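Local coordinates for putative secreted cellulose-binding protein (Streptomyces coelicolor, PDB 4OY6) that is a copper-dependent lytic polysaccharide monooxygenase of family AA10 that cleaves cellulose by oxidation, at residues 1-4 against 10-13; 47-52 against 103-108; 141-146 against 150-155; 165-170 against 174-179. All coordinates share one frame; numbering follows the deposited sequence.

Contacts 1 and 4 are buried, contact 2 lies at the surface, and contact 3 is only partly enclosed. Strands 2-6, 97-104 and 148-154 are consecutive neighbours in a three-stranded antiparallel sheet, so contacts 1, 2 and 3 each touch that sheet; contact 4 is a hairpin of the other sheet. Their chemistry follows their place: contact 4 has dense backbone bonding and aromatic packing, contact 1 relies on a water between strand and helix, contact 2 is dominated by metal ligands, and contact 3 turns on one tyrosine hydroxyl. The copper joins contacts 1 and 2 through His1 and His108, and Tyr177 of contact 4 lies against it.

Contact 1. Residues 1-4 against 10-13; sequences HGSV and RNYG. With CU (copper (II) ion), chain B.
Ser3 and Val4 of strand 2-6 meet Asn11 and Tyr12 at the start of helix 10-18, with 103 Å² buried between the two segments. At the chain's amino end, ahead of this meeting point, His1 chelates copper twice: through its backbone N at 2.2 Å and its ring ND1 at 1.9 Å. Its CG stands beside the backbone N (chi1 -76°), which brings both nitrogens to one side for the metal. With His108 NE2, from the loop after the neighbouring strand 97-104, this is the histidine brace of lytic polysaccharide monooxygenases. Ser3 follows, pointing toward the helix. Its OG lies 4.2 Å from Tyr12 CB, a van der Waals approach, and it is also hydrogen-bonded to the hydroxyl of Ser9, just before the helix. A water fills the gap to Asn11: it lies 2.6 Å from Ser3 OG and donates to Asn11 OD1 over 2.8 Å. The other end of that amide, ND2, is held by Ala44 O. Val4 turns its side chain away, onto Val100, Leu102 and Thr166, and meets the helix with its backbone: Val4 O is 4.0 Å from Tyr12 CB. The Tyr12 ring leads away from the strand and meets Trp48 edge-to-face. No direct hydrogen bond spans the two segments, so strand and helix are matched through light carbon contact and a water bridge, and the polar ends of Ser3 and Asn11 are satisfied by that water and by groups beyond the segments.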
loop_
_atom_site.group_PDB
_atom_site.type_symbol
_atom_site.label_atom_id
_atom_site.label_comp_id
_atom_site.label_asym_id
_atom_site.label_seq_id
_atom_site.Cartn_x
_atom_site.Cartn_y
_atom_site.Cartn_z
ATOM N N HIS A 1 10.686 -7.573 7.292
ATOM C CA HIS A 1 9.316 -7.404 6.722
ATOM C C HIS A 1 8.647 -6.193 7.342
ATOM O O HIS A 1 8.913 -5.865 8.499
ATOM C CB HIS A 1 8.499 -8.665 6.961
ATOM C CG HIS A 1 8.851 -9.790 6.046
ATOM N ND1 HIS A 1 10.125 -10.294 5.932
ATOM C CD2 HIS A 1 8.093 -10.472 5.160
ATOM C CE1 HIS A 1 10.124 -11.268 5.043
ATOM N NE2 HIS A 1 8.907 -11.392 4.554
ATOM N N GLY A 2 7.785 -5.538 6.592
ATOM C CA GLY A 2 7.134 -4.339 7.100
ATOM C C GLY A 2 6.080 -3.830 6.142
ATOM O O GLY A 2 5.655 -4.525 5.238
ATOM N N SER A 3 5.701 -2.571 6.341
ATOM C CA SER A 3 4.676 -1.922 5.537
ATOM C C SER A 3 4.827 -0.418 5.625
ATOM O O SER A 3 5.629 0.095 6.403
ATOM C CB SER A 3 3.260 -2.313 5.996
ATOM O OG SER A 3 2.300 -1.957 5.032
ATOM N N VAL A 4 4.035 0.287 4.824
ATOM C CA VAL A 4 3.879 1.723 4.961
ATOM C C VAL A 4 2.889 1.973 6.080
ATOM O O VAL A 4 1.736 1.533 6.021
ATOM C CB VAL A 4 3.418 2.389 3.669
ATOM C CG1 VAL A 4 3.128 3.856 3.934
ATOM C CG2 VAL A 4 4.474 2.243 2.578
ATOM N N ARG A 10 -3.330 -0.105 3.050
ATOM C CA ARG A 10 -4.701 -0.586 3.205
ATOM C C ARG A 10 -4.832 -1.565 4.371
ATOM O O ARG A 10 -5.709 -1.461 5.221
ATOM C CB ARG A 10 -5.238 -1.199 1.914
ATOM C CG ARG A 10 -5.577 -0.151 0.866
ATOM C CD ARG A 10 -6.220 -0.714 -0.386
ATOM N NE ARG A 10 -6.646 0.386 -1.221
ATOM C CZ ARG A 10 -7.170 0.280 -2.433
ATOM N NH1 ARG A 10 -7.323 -0.894 -2.999
ATOM N NH2 ARG A 10 -7.529 1.387 -3.074
ATOM N N ASN A 11 -3.960 -2.567 4.391
ATOM C CA ASN A 11 -4.063 -3.599 5.413
ATOM C C ASN A 11 -3.499 -3.137 6.743
ATOM O O ASN A 11 -4.062 -3.469 7.796
ATOM C CB ASN A 11 -3.513 -4.953 4.955
ATOM C CG ASN A 11 -2.023 -4.980 4.727
ATOM O OD1 ASN A 11 -1.423 -4.031 4.246
ATOM N ND2 ASN A 11 -1.447 -6.098 5.014
ATOM N N TYR A 12 -2.407 -2.370 6.751
ATOM C CA TYR A 12 -1.938 -1.815 8.025
ATOM C C TYR A 12 -2.998 -0.917 8.649
ATOM O O TYR A 12 -3.223 -0.983 9.866
ATOM C CB TYR A 12 -0.601 -1.079 7.868
ATOM C CG TYR A 12 -0.062 -0.589 9.172
ATOM C CD1 TYR A 12 0.616 -1.451 10.021
ATOM C CD2 TYR A 12 -0.269 0.720 9.587
ATOM C CE1 TYR A 12 1.098 -1.023 11.221
ATOM C CE2 TYR A 12 0.183 1.158 10.819
ATOM C CZ TYR A 12 0.880 0.266 11.626
ATOM O OH TYR A 12 1.386 0.631 12.856
ATOM N N GLY A 13 -3.646 -0.089 7.836
ATOM C CA GLY A 13 -4.694 0.781 8.339
ATOM C C GLY A 13 -5.876 0.006 8.901
ATOM O O GLY A 13 -6.369 0.345 9.970
HETATM CU CU CU B . 11.709 -9.231 6.313
HETATM O O HOH W 1 1.314 -4.152 3.981
#

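Contact 2. Residues 47-52 against 103-108. With ZN (zinc ion), chain H; NA (sodium ion), chain L; CU (copper (II) ion), chain B.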
loop_
_atom_site.group_PDB
_atom_site.type_symbol
_atom_site.label_atom_id
_atom_site.label_comp_id
_atom_site.label_asym_id
_atom_site.label_seq_id
_atom_site.Cartn_x
_atom_site.Cartn_y
_atom_site.Cartn_z
ATOM N N ASN A 47 -1.267 -10.403 9.648
ATOM C CA ASN A 47 0.039 -10.435 8.979
ATOM C C ASN A 47 0.147 -9.172 8.108
ATOM O O ASN A 47 0.179 -9.212 6.882
ATOM C CB ASN A 47 0.193 -11.709 8.187
ATOM C CG ASN A 47 1.595 -11.899 7.658
ATOM O OD1 ASN A 47 2.426 -11.010 7.776
ATOM N ND2 ASN A 47 1.860 -13.073 7.075
ATOM N N TRP A 48 0.233 -8.040 8.782
ATOM C CA TRP A 48 0.250 -6.790 8.055
ATOM C C TRP A 48 1.594 -6.573 7.377
ATOM O O TRP A 48 1.676 -5.745 6.467
ATOM C CB TRP A 48 -0.117 -5.583 8.882
ATOM C CG TRP A 48 0.638 -5.439 10.094
ATOM C CD1 TRP A 48 0.219 -5.785 11.351
ATOM C CD2 TRP A 48 1.939 -4.809 10.252
ATOM N NE1 TRP A 48 1.188 -5.457 12.270
ATOM C CE2 TRP A 48 2.235 -4.836 11.629
ATOM C CE3 TRP A 48 2.857 -4.189 9.361
ATOM C CZ2 TRP A 48 3.430 -4.340 12.133
ATOM C CZ3 TRP A 48 4.021 -3.683 9.865
ATOM C CH2 TRP A 48 4.306 -3.771 11.242
ATOM N N ASN A 49 2.637 -7.288 7.797
ATOM C CA ASN A 49 3.972 -7.090 7.250
ATOM C C ASN A 49 4.368 -8.051 6.134
ATOM O O ASN A 49 5.506 -8.023 5.684
ATOM C CB ASN A 49 5.023 -7.032 8.372
ATOM C CG ASN A 49 5.317 -8.353 9.055
ATOM O OD1 ASN A 49 4.703 -9.396 8.839
ATOM N ND2 ASN A 49 6.345 -8.306 9.881
ATOM N N GLY A 50 3.436 -8.886 5.690
ATOM C CA GLY A 50 3.725 -9.967 4.780
ATOM C C GLY A 50 3.345 -9.792 3.319
ATOM O O GLY A 50 3.174 -10.789 2.613
ATOM N N LEU A 51 3.229 -8.536 2.848
ATOM C CA LEU A 51 2.763 -8.282 1.487
ATOM C C LEU A 51 3.959 -8.101 0.554
ATOM O O LEU A 51 4.336 -6.978 0.217
ATOM C CB LEU A 51 1.811 -7.091 1.471
ATOM C CG LEU A 51 0.762 -7.135 0.345
ATOM C CD1 LEU A 51 -0.260 -6.037 0.563
ATOM C CD2 LEU A 51 1.368 -7.046 -1.058
ATOM N N TYR A 52 4.550 -9.224 0.151
ATOM C CA TYR A 52 5.758 -9.232 -0.644
ATOM C C TYR A 52 5.701 -10.300 -1.734
ATOM O O TYR A 52 4.911 -11.254 -1.650
ATOM C CB TYR A 52 7.013 -9.476 0.237
ATOM C CG TYR A 52 7.034 -10.861 0.824
ATOM C CD1 TYR A 52 6.362 -11.172 2.002
ATOM C CD2 TYR A 52 7.656 -11.905 0.149
ATOM C CE1 TYR A 52 6.289 -12.463 2.494
ATOM C CE2 TYR A 52 7.619 -13.188 0.649
ATOM C CZ TYR A 52 6.929 -13.465 1.828
ATOM O OH TYR A 52 6.880 -14.748 2.322
ATOM N N HIS A 103 7.822 0.999 8.341
ATOM C CA HIS A 103 8.402 0.332 9.487
ATOM C C HIS A 103 8.813 -1.043 9.022
ATOM O O HIS A 103 8.017 -1.744 8.406
ATOM C CB HIS A 103 7.384 0.217 10.628
ATOM C CG HIS A 103 7.964 -0.386 11.857
ATOM N ND1 HIS A 103 8.809 0.318 12.681
ATOM C CD2 HIS A 103 7.854 -1.615 12.393
ATOM C CE1 HIS A 103 9.207 -0.459 13.669
ATOM N NE2 HIS A 103 8.631 -1.628 13.525
ATOM N N ASP A 104 10.043 -1.412 9.362
ATOM C CA ASP A 104 10.663 -2.688 8.991
ATOM C C ASP A 104 11.132 -3.413 10.236
ATOM O O ASP A 104 12.034 -2.944 10.914
ATOM C CB ASP A 104 11.841 -2.436 8.033
ATOM C CG ASP A 104 12.560 -3.697 7.590
ATOM O OD1 ASP A 104 12.100 -4.818 7.915
ATOM O OD2 ASP A 104 13.586 -3.522 6.890
ATOM N N GLN A 105 10.521 -4.556 10.510
ATOM C CA GLN A 105 10.852 -5.357 11.683
ATOM C C GLN A 105 12.272 -5.942 11.638
ATOM O O GLN A 105 12.812 -6.321 12.660
ATOM C CB GLN A 105 9.828 -6.503 11.859
ATOM C CG GLN A 105 8.351 -6.085 11.952
ATOM C CD GLN A 105 7.982 -5.201 13.139
ATOM O OE1 GLN A 105 8.724 -4.314 13.548
ATOM N NE2 GLN A 105 6.795 -5.433 13.679
ATOM N N ALA A 106 12.843 -6.036 10.449
ATOM C CA ALA A 106 14.090 -6.765 10.214
ATOM C C ALA A 106 15.284 -5.879 9.806
ATOM O O ALA A 106 16.392 -6.385 9.671
ATOM C CB ALA A 106 13.858 -7.822 9.151
ATOM N N SER A 107 15.088 -4.584 9.609
ATOM C CA SER A 107 16.178 -3.709 9.155
ATOM C C SER A 107 16.906 -4.257 7.931
ATOM O O SER A 107 18.143 -4.362 7.890
ATOM C CB SER A 107 17.175 -3.408 10.283
ATOM O OG SER A 107 16.508 -2.835 11.397
ATOM N N HIS A 108 16.135 -4.636 6.926
ATOM C CA HIS A 108 16.724 -5.156 5.693
ATOM C C HIS A 108 17.496 -4.142 4.864
ATOM O O HIS A 108 18.358 -4.531 4.085
ATOM C CB HIS A 108 15.656 -5.724 4.777
ATOM C CG HIS A 108 14.921 -6.900 5.311
ATOM N ND1 HIS A 108 15.544 -8.044 5.721
ATOM C CD2 HIS A 108 13.595 -7.139 5.408
ATOM C CE1 HIS A 108 14.638 -8.929 6.087
ATOM N NE2 HIS A 108 13.444 -8.409 5.897
HETATM ZN ZN ZN H . 8.747 -3.012 14.883
HETATM NA NA NA L . 8.557 2.251 13.208
HETATM CU CU CU B . 11.709 -9.231 6.313
HETATM O O HOH W 2 6.723 3.130 12.900
#
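Trp48 brings the outer end of its indole up to Gln105 and His103. Its CH2 lies 3.9 Å from Gln105 NE2, an oblique approach in which the ring and amide planes stand 47° apart. The same CH2 is 4.3 Å from His103 CD2, which sits at the edge of the indole near its plane. Asn49, next along the type I turn that runs from Asn47 to Gly50, lays its CB over one face of that indole, and its side chain packs against the aliphatic part of Gln105. The Gln105 chain bends at its second torsion (chi2 -62°), which carries the amide back toward His103: Gln105 OE1 binds zinc at 1.9 Å, and His103 NE2 completes the clamp at the same 1.9 Å. With OE1 on the metal, NE2 is the amide end left facing the tryptophan. On the other side of the imidazole, ND1 binds sodium together with a water and Asn148. All this sits where strand 97-104 runs out of the three-stranded sheet of the immunoglobulin-like core, into the loop that carries the second copper histidine. Asp104 shapes that exit. Its OD1 accepts from Ala106 N at 2.9 Å, met from above the carboxylate plane, which makes an Asx turn. Its OD2 takes His108 N at 2.8 Å on the syn side, 32° out of the carboxylate plane. OD1 also accepts from the amino group of His1. His108 NE2 then reaches copper at 2.0 Å, while Ala106 CB rests over one face of the His108 ring.

Contact 3. Residues 141-146 against 150-155; sequences GSYGPS and EIPVST
The hydroxyl of Tyr143 donates a 2.7 Å hydrogen bond from OH to Glu150 O, the one polar bond between these two segments. It ties the loop after strand 134-139 to strand 148-154, an outermost strand of the three-stranded sheet in this immunoglobulin-like sandwich. The carbonyl that receives it points away from strand 97-104, the neighbour whose Val100 pairs with the backbone of Ile151; it belongs to the other rim of the strand, where Pro152 has no N-H to offer. The approach is bent, with a C=O...OH angle of 131°, and the donor is tilted 35° from the carbonyl plane. Tyr143 points toward the strand from its loop, with CG beside the backbone N (chi1 -78°), and its ring spans the gap between backbones whose nearest CA atoms, in Tyr143 and Glu150, are 9.4 Å apart. Beside the polar bond, the OH lies 3.7 Å from Ile151 CG1, and the ring carbon CZ is 4.4 Å from the same atom. A phenylalanine here would probably leave Glu150 O without this donor and lose the hydroxyl's touch on Ile151, so that the ring meets the strand more loosely. Phe113 meets the tyrosine edge-to-face, while Ile151 continues inward onto Leu102 and Thr140. Two backbone carbonyl oxygens lie in the ring plane at its edge: Gly141 O is 3.6 Å from Tyr143 CD1, and across the ring Glu150 O is 3.3 Å from Tyr143 CE2.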
loop_
_atom_site.group_PDB
_atom_site.type_symbol
_atom_site.label_atom_id
_atom_site.label_comp_id
_atom_site.label_asym_id
_atom_site.label_seq_id
_atom_site.Cartn_x
_atom_site.Cartn_y
_atom_site.Cartn_z
ATOM N N GLY A 141 17.398 6.343 -4.101
ATOM C CA GLY A 141 18.540 5.434 -4.002
ATOM C C GLY A 141 18.394 4.501 -2.816
ATOM O O GLY A 141 17.315 4.319 -2.241
ATOM N N SER A 142 19.513 3.925 -2.424
ATOM C CA SER A 142 19.507 2.926 -1.390
ATOM C C SER A 142 19.382 3.559 0.001
ATOM O O SER A 142 19.773 4.692 0.234
ATOM C CB SER A 142 20.769 2.059 -1.526
ATOM O OG SER A 142 21.918 2.793 -1.218
ATOM N N TYR A 143 18.801 2.787 0.909
ATOM C CA TYR A 143 18.714 3.111 2.317
ATOM C C TYR A 143 19.424 1.993 3.082
ATOM O O TYR A 143 19.171 0.809 2.832
ATOM C CB TYR A 143 17.259 3.155 2.796
ATOM C CG TYR A 143 16.466 4.391 2.444
ATOM C CD1 TYR A 143 16.248 4.757 1.128
ATOM C CD2 TYR A 143 15.909 5.171 3.435
ATOM C CE1 TYR A 143 15.498 5.874 0.813
ATOM C CE2 TYR A 143 15.139 6.276 3.135
ATOM C CZ TYR A 143 14.957 6.640 1.811
ATOM O OH TYR A 143 14.177 7.726 1.472
ATOM N N GLY A 144 20.251 2.360 4.051
ATOM C CA GLY A 144 20.878 1.391 4.941
ATOM C C GLY A 144 19.875 0.724 5.868
ATOM O O GLY A 144 18.750 1.186 6.025
ATOM N N PRO A 145 20.266 -0.391 6.476
ATOM C CA PRO A 145 19.400 -1.059 7.428
ATOM C C PRO A 145 18.892 -0.113 8.507
ATOM O O PRO A 145 19.665 0.649 9.098
ATOM C CB PRO A 145 20.310 -2.129 8.024
ATOM C CG PRO A 145 21.250 -2.443 6.924
ATOM C CD PRO A 145 21.519 -1.132 6.254
ATOM N N SER A 146 17.589 -0.158 8.751
ATOM C CA SER A 146 16.961 0.633 9.797
ATOM C C SER A 146 15.590 0.039 10.077
ATOM O O SER A 146 15.034 -0.646 9.228
ATOM C CB SER A 146 16.797 2.093 9.351
ATOM O OG SER A 146 16.295 2.901 10.400
ATOM N N GLU A 150 12.060 6.735 5.729
ATOM C CA GLU A 150 11.225 7.854 5.344
ATOM C C GLU A 150 11.576 8.335 3.938
ATOM O O GLU A 150 12.770 8.533 3.615
ATOM C CB GLU A 150 11.383 9.018 6.329
ATOM C CG GLU A 150 10.839 8.706 7.703
ATOM C CD GLU A 150 10.733 9.899 8.625
ATOM O OE1 GLU A 150 11.107 11.021 8.248
ATOM O OE2 GLU A 150 10.248 9.703 9.751
ATOM N N ILE A 151 10.552 8.477 3.109
ATOM C CA ILE A 151 10.696 8.987 1.755
ATOM C C ILE A 151 9.948 10.318 1.677
ATOM O O ILE A 151 8.724 10.336 1.774
ATOM C CB ILE A 151 10.118 8.057 0.679
ATOM C CG1 ILE A 151 10.677 6.641 0.796
ATOM C CG2 ILE A 151 10.400 8.636 -0.701
ATOM C CD1 ILE A 151 9.648 5.569 0.700
ATOM N N PRO A 152 10.678 11.430 1.526
ATOM C CA PRO A 152 10.015 12.741 1.428
ATOM C C PRO A 152 9.510 12.938 0.022
ATOM O O PRO A 152 10.293 13.118 -0.904
ATOM C CB PRO A 152 11.117 13.724 1.776
ATOM C CG PRO A 152 12.379 13.019 1.382
ATOM C CD PRO A 152 12.144 11.542 1.473
ATOM N N VAL A 153 8.200 12.857 -0.155
ATOM C CA VAL A 153 7.540 12.982 -1.453
ATOM C C VAL A 153 7.046 14.406 -1.642
ATOM O O VAL A 153 6.534 15.022 -0.704
ATOM C CB VAL A 153 6.356 11.960 -1.568
ATOM C CG1 VAL A 153 5.594 12.118 -2.890
ATOM C CG2 VAL A 153 6.879 10.537 -1.461
ATOM N N SER A 154 7.159 14.912 -2.857
ATOM C CA SER A 154 6.629 16.222 -3.198
ATOM C C SER A 154 5.787 16.097 -4.442
ATOM O O SER A 154 6.258 15.639 -5.496
ATOM C CB SER A 154 7.761 17.210 -3.468
ATOM O OG SER A 154 7.264 18.487 -3.830
ATOM N N THR A 155 4.537 16.558 -4.345
ATOM C CA THR A 155 3.622 16.597 -5.476
ATOM C C THR A 155 3.013 17.987 -5.574
ATOM O O THR A 155 3.030 18.741 -4.603
ATOM C CB THR A 155 2.471 15.563 -5.355
ATOM O OG1 THR A 155 1.549 15.979 -4.341
ATOM C CG2 THR A 155 3.019 14.161 -5.057
#

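Contact 4. Residues 165-170 against 174-179; sequences YTIWQA and DQTYFL
Trp168 and Tyr177 form an offset stack at the apolar centre: the indole six-membered ring and the phenol ring have centroids 4.2 Å apart and planes at 20°. The two side chains lie side by side and point the same way, and Trp168 CZ3 sits over the middle of the tyrosine ring. On the opposite face of the sheet, Ile167 CG2 presses on Thr176 CG2 at 3.4 Å, tighter than usual for two carbons, and meets Phe178 CE2 at 4.1 Å. Tyr165 swings in there too, its OH 3.4 Å from Phe178 CD2 and hydrogen-bonded to Leu69 O. The backbone is a regular antiparallel hairpin, its strand axes 164° apart. Thr166-Leu179 and Trp168-Tyr177 are hydrogen-bonded pairs; Ile167-Phe178 and Gln169-Thr176 are non-hydrogen-bonded. At the polar edge Gln169 bends at its second torsion (chi2 69°), and its amide reaches across the hairpin: OE1 accepts from Thr176 OG1 at 2.7 Å and NE2 donates to Asp174 OD1 at 3.0 Å. A water donating to both Gln169 OE1 and Asp174 OD1 closes the group. A leucine in place of Gln169 would probably leave the Thr176 hydroxyl without its acceptor and Asp174 OD1 without its amide donor. Asp174 OD2 has a second hold on Ala57 N. Strand 110-118 flanks 161-170 on its other side, helix 60-63 packs Phe60 against Ile167, Gln169 and Thr176, and the stacked face looks to strand 97-104 and His1, with the Tyr177 side chain about 3 Å, nearest atoms, from the copper.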
loop_
_atom_site.group_PDB
_atom_site.type_symbol
_atom_site.label_atom_id
_atom_site.label_comp_id
_atom_site.label_asym_id
_atom_site.label_seq_id
_atom_site.Cartn_x
_atom_site.Cartn_y
_atom_site.Cartn_z
ATOM N N TYR A 165 1.143 4.326 -4.316
ATOM C CA TYR A 165 1.666 2.977 -4.469
ATOM C C TYR A 165 3.167 3.035 -4.233
ATOM O O TYR A 165 3.895 3.641 -5.007
ATOM C CB TYR A 165 1.359 2.429 -5.847
ATOM C CG TYR A 165 1.523 0.935 -6.034
ATOM C CD1 TYR A 165 0.922 0.032 -5.169
ATOM C CD2 TYR A 165 2.183 0.393 -7.145
ATOM C CE1 TYR A 165 0.964 -1.338 -5.397
ATOM C CE2 TYR A 165 2.231 -0.961 -7.380
ATOM C CZ TYR A 165 1.605 -1.826 -6.499
ATOM O OH TYR A 165 1.627 -3.169 -6.795
ATOM N N THR A 166 3.594 2.412 -3.140
ATOM C CA THR A 166 4.978 2.386 -2.750
ATOM C C THR A 166 5.533 0.988 -2.960
ATOM O O THR A 166 4.966 0.007 -2.489
ATOM C CB THR A 166 5.136 2.768 -1.258
ATOM O OG1 THR A 166 4.641 4.085 -1.034
ATOM C CG2 THR A 166 6.575 2.691 -0.819
ATOM N N ILE A 167 6.628 0.927 -3.709
ATOM C CA ILE A 167 7.329 -0.324 -3.979
ATOM C C ILE A 167 8.676 -0.273 -3.270
ATOM O O ILE A 167 9.493 0.597 -3.548
ATOM C CB ILE A 167 7.498 -0.566 -5.493
ATOM C CG1 ILE A 167 6.131 -0.519 -6.192
ATOM C CG2 ILE A 167 8.197 -1.890 -5.732
ATOM C CD1 ILE A 167 6.149 -0.753 -7.675
ATOM N N TRP A 168 8.871 -1.201 -2.340
ATOM C CA TRP A 168 10.087 -1.317 -1.540
ATOM C C TRP A 168 10.863 -2.524 -2.031
ATOM O O TRP A 168 10.413 -3.654 -1.859
ATOM C CB TRP A 168 9.728 -1.474 -0.068
ATOM C CG TRP A 168 10.813 -1.895 0.877
ATOM C CD1 TRP A 168 12.165 -1.753 0.744
ATOM C CD2 TRP A 168 10.594 -2.533 2.133
ATOM N NE1 TRP A 168 12.794 -2.285 1.846
ATOM C CE2 TRP A 168 11.848 -2.763 2.717
ATOM C CE3 TRP A 168 9.438 -2.948 2.817
ATOM C CZ2 TRP A 168 11.982 -3.405 3.952
ATOM C CZ3 TRP A 168 9.567 -3.564 4.028
ATOM C CH2 TRP A 168 10.832 -3.806 4.581
ATOM N N GLN A 169 12.021 -2.290 -2.634
ATOM C CA GLN A 169 12.922 -3.365 -3.016
ATOM C C GLN A 169 13.905 -3.556 -1.861
ATOM O O GLN A 169 14.743 -2.685 -1.618
ATOM C CB GLN A 169 13.670 -3.031 -4.310
ATOM C CG GLN A 169 14.633 -4.114 -4.751
ATOM C CD GLN A 169 13.933 -5.357 -5.207
ATOM O OE1 GLN A 169 12.809 -5.323 -5.717
ATOM N NE2 GLN A 169 14.636 -6.484 -5.085
ATOM N N ALA A 170 13.757 -4.649 -1.121
ATOM C CA ALA A 170 14.594 -4.875 0.051
ATOM C C ALA A 170 16.004 -5.264 -0.379
ATOM O O ALA A 170 16.197 -5.775 -1.482
ATOM C CB ALA A 170 13.976 -5.934 0.930
ATOM N N ASP A 174 16.308 -10.636 -3.383
ATOM C CA ASP A 174 15.345 -10.083 -4.333
ATOM C C ASP A 174 13.940 -10.311 -3.763
ATOM O O ASP A 174 13.290 -11.327 -4.019
ATOM C CB ASP A 174 15.496 -10.694 -5.725
ATOM C CG ASP A 174 14.563 -10.071 -6.746
ATOM O OD1 ASP A 174 13.911 -9.062 -6.411
ATOM O OD2 ASP A 174 14.455 -10.594 -7.879
ATOM N N GLN A 175 13.509 -9.351 -2.965
ATOM C CA GLN A 175 12.205 -9.389 -2.311
ATOM C C GLN A 175 11.644 -7.971 -2.361
ATOM O O GLN A 175 12.359 -6.995 -2.098
ATOM C CB GLN A 175 12.351 -9.855 -0.880
ATOM C CG GLN A 175 11.050 -9.959 -0.109
ATOM C CD GLN A 175 11.284 -10.561 1.248
ATOM O OE1 GLN A 175 11.676 -9.875 2.197
ATOM N NE2 GLN A 175 11.097 -11.865 1.339
ATOM N N THR A 176 10.366 -7.872 -2.705
ATOM C CA THR A 176 9.745 -6.590 -3.005
ATOM C C THR A 176 8.379 -6.535 -2.323
ATOM O O THR A 176 7.610 -7.493 -2.379
ATOM C CB THR A 176 9.524 -6.432 -4.517
ATOM O OG1 THR A 176 10.674 -6.889 -5.241
ATOM C CG2 THR A 176 9.199 -4.979 -4.874
ATOM N N TYR A 177 8.084 -5.394 -1.695
ATOM C CA TYR A 177 6.816 -5.134 -1.023
ATOM C C TYR A 177 6.029 -4.111 -1.825
ATOM O O TYR A 177 6.607 -3.154 -2.319
ATOM C CB TYR A 177 7.052 -4.645 0.409
ATOM C CG TYR A 177 7.844 -5.599 1.263
ATOM C CD1 TYR A 177 9.206 -5.805 1.054
ATOM C CD2 TYR A 177 7.242 -6.305 2.288
ATOM C CE1 TYR A 177 9.923 -6.687 1.848
ATOM C CE2 TYR A 177 7.959 -7.211 3.081
ATOM C CZ TYR A 177 9.305 -7.402 2.834
ATOM O OH TYR A 177 10.009 -8.305 3.602
ATOM N N PHE A 178 4.717 -4.321 -1.915
ATOM C CA PHE A 178 3.837 -3.527 -2.785
ATOM C C PHE A 178 2.716 -2.947 -1.931
ATOM O O PHE A 178 1.812 -3.673 -1.523
ATOM C CB PHE A 178 3.239 -4.395 -3.905
ATOM C CG PHE A 178 4.290 -5.025 -4.789
ATOM C CD1 PHE A 178 4.834 -6.260 -4.491
ATOM C CD2 PHE A 178 4.722 -4.383 -5.933
ATOM C CE1 PHE A 178 5.804 -6.813 -5.312
ATOM C CE2 PHE A 178 5.692 -4.929 -6.750
ATOM C CZ PHE A 178 6.228 -6.148 -6.440
ATOM N N LEU A 179 2.819 -1.659 -1.633
ATOM C CA LEU A 179 1.971 -1.052 -0.594
ATOM C C LEU A 179 1.075 0.058 -1.164
ATOM O O LEU A 179 1.553 1.142 -1.542
ATOM C CB LEU A 179 2.822 -0.455 0.518
ATOM C CG LEU A 179 3.726 -1.337 1.358
ATOM C CD1 LEU A 179 3.247 -2.753 1.644
ATOM C CD2 LEU A 179 5.134 -1.347 0.865
HETATM O O HOH W 3 2.022 3.525 -0.035
HETATM O O HOH W 4 12.700 -7.180 -7.913
#